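Local structure of ribosome-inactivating protein (Lychnis chalcedonica, 2G5X) at residues P114-T118 and Y119-Q123; D90-R93 and A94-K98. The protein is lychnin, a plant protein of the ribosome-inactivating family, a single chain that combines a mixed beta-sheet with a largely helical region. All coordinates share one frame; numbering follows the deposited sequence.

Interaction 1: P114-T118 and Y119-Q123; sequences PCAST and YTDLQ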
ATOM      1  N   PRO A 114     -15.621   7.585  -4.114  1.00  8.52           N
ATOM      2  CA  PRO A 114     -15.999   7.694  -5.527  1.00 11.35           C
ATOM      3  C   PRO A 114     -15.250   6.780  -6.499  1.00 11.53           C
ATOM      4  O   PRO A 114     -15.168   7.079  -7.690  1.00 14.16           O
ATOM      5  CB  PRO A 114     -15.775   9.176  -5.826  1.00 10.43           C
ATOM      6  CG  PRO A 114     -14.608   9.514  -4.956  1.00 12.55           C
ATOM      7  CD  PRO A 114     -14.967   8.823  -3.649  1.00  9.93           C
ATOM      8  N   CYS A 115     -14.698   5.676  -6.000  1.00 12.26           N
ATOM      9  CA  CYS A 115     -13.996   4.727  -6.862  1.00 10.65           C
ATOM     10  C   CYS A 115     -13.820   3.370  -6.182  1.00 11.09           C
ATOM     11  O   CYS A 115     -14.020   3.243  -4.972  1.00  8.72           O
ATOM     12  CB  CYS A 115     -12.633   5.286  -7.295  1.00 14.49           C
ATOM     13  SG  CYS A 115     -11.330   5.270  -6.043  1.00 15.30           S
ATOM     14  N   ALA A 116     -13.462   2.357  -6.972  1.00  9.32           N
ATOM     15  CA  ALA A 116     -13.256   1.003  -6.459  1.00  9.10           C
ATOM     16  C   ALA A 116     -11.785   0.728  -6.137  1.00 10.27           C
ATOM     17  O   ALA A 116     -10.905   1.514  -6.486  1.00 11.20           O
ATOM     18  CB  ALA A 116     -13.773  -0.020  -7.463  1.00  9.79           C
ATOM     19  N   SER A 117     -11.534  -0.409  -5.489  1.00  9.41           N
ATOM     20  CA  SER A 117     -10.189  -0.809  -5.068  1.00  9.58           C
ATOM     21  C   SER A 117      -9.316  -1.516  -6.104  1.00  9.16           C
ATOM     22  O   SER A 117      -8.115  -1.688  -5.891  1.00  9.24           O
ATOM     23  CB  SER A 117     -10.301  -1.729  -3.857  1.00  9.81           C
ATOM     24  OG  SER A 117     -10.842  -2.982  -4.251  1.00 11.58           O
ATOM     25  N   THR A 118      -9.914  -1.944  -7.208  1.00  8.98           N
ATOM     26  CA  THR A 118      -9.180  -2.668  -8.243  1.00  8.91           C
ATOM     27  C   THR A 118      -8.198  -1.818  -9.034  1.00  9.64           C
ATOM     28  O   THR A 118      -8.373  -0.605  -9.175  1.00  7.76           O
ATOM     29  CB  THR A 118     -10.143  -3.300  -9.252  1.00  9.19           C
ATOM     30  OG1 THR A 118     -10.996  -2.280  -9.786  1.00  9.25           O
ATOM     31  CG2 THR A 118     -10.994  -4.379  -8.585  1.00  9.73           C
ATOM     32  N   TYR A 119      -7.160  -2.464  -9.557  1.00  9.89           N
ATOM     33  CA  TYR A 119      -6.179  -1.752 -10.364  1.00 10.57           C
ATOM     34  C   TYR A 119      -6.881  -1.193 -11.594  1.00 10.61           C
ATOM     35  O   TYR A 119      -6.596  -0.081 -12.031  1.00 10.18           O
ATOM     36  CB  TYR A 119      -5.039  -2.684 -10.794  1.00 11.68           C
ATOM     37  CG  TYR A 119      -3.821  -2.628  -9.897  1.00 16.04           C
ATOM     38  CD1 TYR A 119      -3.219  -1.407  -9.581  1.00 18.34           C
ATOM     39  CD2 TYR A 119      -3.256  -3.793  -9.379  1.00 17.42           C
ATOM     40  CE1 TYR A 119      -2.085  -1.348  -8.773  1.00 20.71           C
ATOM     41  CE2 TYR A 119      -2.125  -3.745  -8.568  1.00 18.49           C
ATOM     42  CZ  TYR A 119      -1.546  -2.520  -8.270  1.00 19.45           C
ATOM     43  OH  TYR A 119      -0.427  -2.470  -7.464  1.00 20.36           O
ATOM     44  N   THR A 120      -7.813  -1.964 -12.149  1.00 10.61           N
ATOM     45  CA  THR A 120      -8.539  -1.517 -13.331  1.00 10.67           C
ATOM     46  C   THR A 120      -9.320  -0.222 -13.101  1.00  9.71           C
ATOM     47  O   THR A 120      -9.181   0.731 -13.874  1.00  9.98           O
ATOM     48  CB  THR A 120      -9.513  -2.602 -13.841  1.00 12.37           C
ATOM     49  OG1 THR A 120     -10.372  -3.018 -12.775  1.00 13.99           O
ATOM     50  CG2 THR A 120      -8.742  -3.798 -14.370  1.00 12.61           C
ATOM     51  N   ASP A 121     -10.128  -0.168 -12.044  1.00  9.23           N
ATOM     52  CA  ASP A 121     -10.909   1.042 -11.793  1.00  8.93           C
ATOM     53  C   ASP A 121     -10.046   2.206 -11.310  1.00  9.09           C
ATOM     54  O   ASP A 121     -10.312   3.358 -11.657  1.00  8.36           O
ATOM     55  CB  ASP A 121     -12.033   0.785 -10.780  1.00 10.08           C
ATOM     56  CG  ASP A 121     -13.087   1.885 -10.794  1.00 10.48           C
ATOM     57  OD1 ASP A 121     -13.615   2.186 -11.886  1.00 13.71           O
ATOM     58  OD2 ASP A 121     -13.393   2.452  -9.727  1.00 12.24           O
ATOM     59  N   LEU A 122      -9.024   1.911 -10.509  1.00  8.51           N
ATOM     60  CA  LEU A 122      -8.146   2.966 -10.017  1.00  7.40           C
ATOM     61  C   LEU A 122      -7.494   3.709 -11.179  1.00  7.81           C
ATOM     62  O   LEU A 122      -7.435   4.939 -11.181  1.00  6.75           O
ATOM     63  CB  LEU A 122      -7.067   2.391  -9.093  1.00  6.24           C
ATOM     64  CG  LEU A 122      -7.536   1.962  -7.699  1.00  7.52           C
ATOM     65  CD1 LEU A 122      -6.382   1.298  -6.958  1.00  7.62           C
ATOM     66  CD2 LEU A 122      -8.038   3.179  -6.917  1.00  9.04           C
ATOM     67  N   GLN A 123      -7.012   2.964 -12.170  1.00  6.46           N
ATOM     68  CA  GLN A 123      -6.377   3.582 -13.329  1.00  7.85           C
ATOM     69  C   GLN A 123      -7.402   4.341 -14.177  1.00  7.71           C
ATOM     70  O   GLN A 123      -7.091   5.400 -14.727  1.00  7.82           O
ATOM     71  CB  GLN A 123      -5.656   2.521 -14.173  1.00  8.06           C
ATOM     72  CG  GLN A 123      -4.500   1.843 -13.437  1.00  9.61           C
ATOM     73  CD  GLN A 123      -3.902   0.669 -14.200  1.00 10.62           C
ATOM     74  OE1 GLN A 123      -2.912   0.812 -14.923  1.00 10.91           O
ATOM     75  NE2 GLN A 123      -4.508  -0.501 -14.044  1.00 11.03           N
TER
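Asp121 reaches back over the start of helix 119-126 to the backbone of Ala116, a local helix-cap contact in which the loop after strand 108-109 turns into the helix. Thr118 stands at the N-cap. The Asp121 side chain leaves the helix with CG anti to its own backbone N (chi1 -164°), which carries OD2 to the N-H of Ala116. That bond, from Ala116 N to Asp121 OD2, is 2.8 Å long and nearly straight, and it uses the anti lone pair, the one turned away from OD1. OD1 in turn forms a salt bridge with Lys125 one turn further on, so the carboxylate is held at both oxygens. The CB of Ala116 lies 3.4 Å from OD2 of Asp121, packing methyl against carboxylate beside the bond. At the cap itself, Thr118 OG1 meets Thr120 OG1 at 3.1 Å in a hydrogen bond between two hydroxyls. The first helical backbone bond runs from Leu122 N to Thr118 O, 2.9 Å. The Leu122 side chain reaches back to the loop: its CD2 lies 3.3 Å from the buried carbonyl Ala116 O, an oxygen with no hydrogen-bond partner in the model, and touches Cys115 SG at 4.0 Å. The buried side of this turn rests on helix 154-173, where Leu122 packs on Leu162 and Ile165, Cys115 on Val157, and the hydroxyl of Tyr119 bonds to Glu170.

Interaction 2: D90-R93 and A94-K98; sequences DEYR and ALSGK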
ATOM      1  N   ASP A  90     -16.277  -0.865  -3.762  1.00  9.55           N
ATOM      2  CA  ASP A  90     -16.455  -2.314  -3.840  1.00  9.34           C
ATOM      3  C   ASP A  90     -16.130  -3.050  -2.543  1.00 10.56           C
ATOM      4  O   ASP A  90     -16.244  -4.270  -2.472  1.00  9.27           O
ATOM      5  CB  ASP A  90     -15.631  -2.887  -5.005  1.00  9.94           C
ATOM      6  CG  ASP A  90     -14.141  -2.626  -4.864  1.00 11.35           C
ATOM      7  OD1 ASP A  90     -13.760  -1.642  -4.199  1.00 10.33           O
ATOM      8  OD2 ASP A  90     -13.349  -3.402  -5.440  1.00 11.97           O
ATOM      9  N   GLU A  91     -15.733  -2.300  -1.519  1.00  8.86           N
ATOM     10  CA  GLU A  91     -15.418  -2.877  -0.216  1.00  8.58           C
ATOM     11  C   GLU A  91     -16.389  -2.339   0.839  1.00  7.39           C
ATOM     12  O   GLU A  91     -16.491  -2.891   1.937  1.00  7.46           O
ATOM     13  CB  GLU A  91     -13.986  -2.519   0.199  1.00  8.75           C
ATOM     14  CG  GLU A  91     -12.875  -3.232  -0.571  1.00  9.22           C
ATOM     15  CD  GLU A  91     -12.721  -4.699  -0.191  1.00 11.97           C
ATOM     16  OE1 GLU A  91     -13.339  -5.137   0.803  1.00 11.12           O
ATOM     17  OE2 GLU A  91     -11.967  -5.415  -0.887  1.00  9.98           O
ATOM     18  N   TYR A  92     -17.109  -1.273   0.493  1.00  7.26           N
ATOM     19  CA  TYR A  92     -18.049  -0.627   1.415  1.00  9.03           C
ATOM     20  C   TYR A  92     -19.141  -1.525   2.000  1.00  9.44           C
ATOM     21  O   TYR A  92     -19.350  -1.537   3.213  1.00  9.89           O
ATOM     22  CB  TYR A  92     -18.705   0.585   0.736  1.00  7.35           C
ATOM     23  CG  TYR A  92     -19.597   1.404   1.647  1.00  9.29           C
ATOM     24  CD1 TYR A  92     -19.063   2.368   2.501  1.00  9.17           C
ATOM     25  CD2 TYR A  92     -20.978   1.205   1.662  1.00 10.58           C
ATOM     26  CE1 TYR A  92     -19.888   3.120   3.350  1.00 13.13           C
ATOM     27  CE2 TYR A  92     -21.808   1.942   2.504  1.00 12.05           C
ATOM     28  CZ  TYR A  92     -21.259   2.897   3.344  1.00 13.07           C
ATOM     29  OH  TYR A  92     -22.083   3.622   4.179  1.00 15.62           O
ATOM     30  N   ARG A  93     -19.846  -2.269   1.156  1.00  8.75           N
ATOM     31  CA  ARG A  93     -20.909  -3.131   1.665  1.00  9.78           C
ATOM     32  C   ARG A  93     -20.413  -4.172   2.667  1.00 10.88           C
ATOM     33  O   ARG A  93     -21.084  -4.448   3.661  1.00 11.35           O
ATOM     34  CB  ARG A  93     -21.639  -3.837   0.515  1.00 10.65           C
ATOM     35  CG  ARG A  93     -22.402  -2.904  -0.416  1.00 10.85           C
ATOM     36  CD  ARG A  93     -23.394  -2.012   0.337  1.00 11.03           C
ATOM     37  NE  ARG A  93     -24.255  -1.280  -0.586  1.00  9.98           N
ATOM     38  CZ  ARG A  93     -25.403  -1.743  -1.072  1.00 11.98           C
ATOM     39  NH1 ARG A  93     -25.845  -2.942  -0.713  1.00 13.65           N
ATOM     40  NH2 ARG A  93     -26.099  -1.016  -1.939  1.00 10.86           N
ATOM     41  N   ALA A  94     -19.235  -4.734   2.423  1.00  9.81           N
ATOM     42  CA  ALA A  94     -18.700  -5.755   3.314  1.00  9.78           C
ATOM     43  C   ALA A  94     -18.045  -5.237   4.589  1.00  9.79           C
ATOM     44  O   ALA A  94     -18.100  -5.901   5.627  1.00  8.86           O
ATOM     45  CB  ALA A  94     -17.711  -6.634   2.552  1.00 11.73           C
ATOM     46  N   LEU A  95     -17.448  -4.050   4.527  1.00  8.89           N
ATOM     47  CA  LEU A  95     -16.735  -3.511   5.679  1.00  8.12           C
ATOM     48  C   LEU A  95     -17.348  -2.332   6.443  1.00  7.67           C
ATOM     49  O   LEU A  95     -16.986  -2.104   7.597  1.00  9.34           O
ATOM     50  CB  LEU A  95     -15.312  -3.127   5.245  1.00  7.88           C
ATOM     51  CG  LEU A  95     -14.536  -4.148   4.395  1.00  7.91           C
ATOM     52  CD1 LEU A  95     -13.168  -3.582   4.047  1.00  7.92           C
ATOM     53  CD2 LEU A  95     -14.384  -5.461   5.154  1.00  8.35           C
ATOM     54  N   SER A  96     -18.264  -1.592   5.824  1.00  7.90           N
ATOM     55  CA  SER A  96     -18.854  -0.425   6.482  1.00 10.51           C
ATOM     56  C   SER A  96     -19.409  -0.707   7.873  1.00 10.94           C
ATOM     57  O   SER A  96     -19.208   0.081   8.799  1.00 11.43           O
ATOM     58  CB  SER A  96     -19.958   0.189   5.611  1.00  9.79           C
ATOM     59  OG  SER A  96     -21.027  -0.716   5.418  1.00 12.38           O
ATOM     60  N   GLY A  97     -20.101  -1.831   8.019  1.00 11.48           N
ATOM     61  CA  GLY A  97     -20.677  -2.179   9.307  1.00 13.22           C
ATOM     62  C   GLY A  97     -19.656  -2.374  10.414  1.00 13.39           C
ATOM     63  O   GLY A  97     -19.946  -2.119  11.583  1.00 15.32           O
ATOM     64  N   LYS A  98     -18.460  -2.824  10.050  1.00 12.48           N
ATOM     65  CA  LYS A  98     -17.401  -3.059  11.025  1.00 12.94           C
ATOM     66  C   LYS A  98     -16.282  -2.023  10.920  1.00 12.05           C
ATOM     67  O   LYS A  98     -15.128  -2.316  11.232  1.00 12.57           O
ATOM     68  CB  LYS A  98     -16.824  -4.469  10.833  1.00 16.09           C
ATOM     69  CG  LYS A  98     -16.355  -4.759   9.414  1.00 18.61           C
ATOM     70  CD  LYS A  98     -15.819  -6.180   9.263  1.00 23.27           C
ATOM     71  CE  LYS A  98     -14.499  -6.369   9.999  1.00 24.54           C
ATOM     72  NZ  LYS A  98     -13.933  -7.735   9.792  1.00 27.52           N
TER
HETATM   73  O   HOH W   1     -18.147  -5.291  -0.260  1.00  7.84           O
HETATM   74  O   HOH W   2     -21.211  -3.972   6.382  1.00 18.11           O
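Tyr92 and Ser96, one turn apart at the short helix 92-95, illustrate a CH-pi contact combined with a serine hydroxyl turned back to the helix backbone. From CB, the Ser96 side chain does two jobs. The CB itself sits over the centre of one face of the Tyr92 ring, 3.7 Å from the centroid and only 12° off the ring normal. The ring is placed there because Tyr92 CG lies anti to its backbone N (chi1 -174°). At the tip, Ser96 OG bends back, with chi1 at 63°, to donate a weak hydrogen bond to Tyr92 O at 2.9 Å. Tyr92 O also accepts the stronger bond from Ser96 N, 2.8 Å, so Ser96 meets this oxygen with two donors, one of them weak. Leu109 of strand 108-109 is touched by both Tyr92 and Ser96, which places this side of the turn against the sheet.

Away from the Tyr92 ring, Glu91 and Leu95 lie side by side, pointing the same way. Leu95 CD1 lies 3.6 Å from Glu91 OE1, an oxygen that also forms a salt bridge with Arg64, while both side chains pack on Val71 of strand 69-76. Two waters extend the backbone bonding: one links Asp90 O to Ala94 N, and the other accepts from Gly97 N at 2.9 Å and donates to Arg93 O at 2.8 Å.

In the fold
From the N terminus, the chain builds strands 3-5 to 83-87 before interaction 2, residues 90-98, forms the short helix 92-95 against strands 69-76 and 108-109 and runs on to the N-cap of helix 99-102. That helix and strand 108-109 follow, and interaction 1 then starts helix 119-126. Both contacts are local and lie in series: neither encloses nor crosses the other. Their centres are about 16 Å apart, yet they meet where Ser117 OG lies 2.8 Å from Asp90 OD2, a probable hydrogen bond, with Asp90 OD1 packed against Ala116 CA. This joins the beginning of the first turn to the loop leading into the second, linking the sheet side of the fold to helix 154-173.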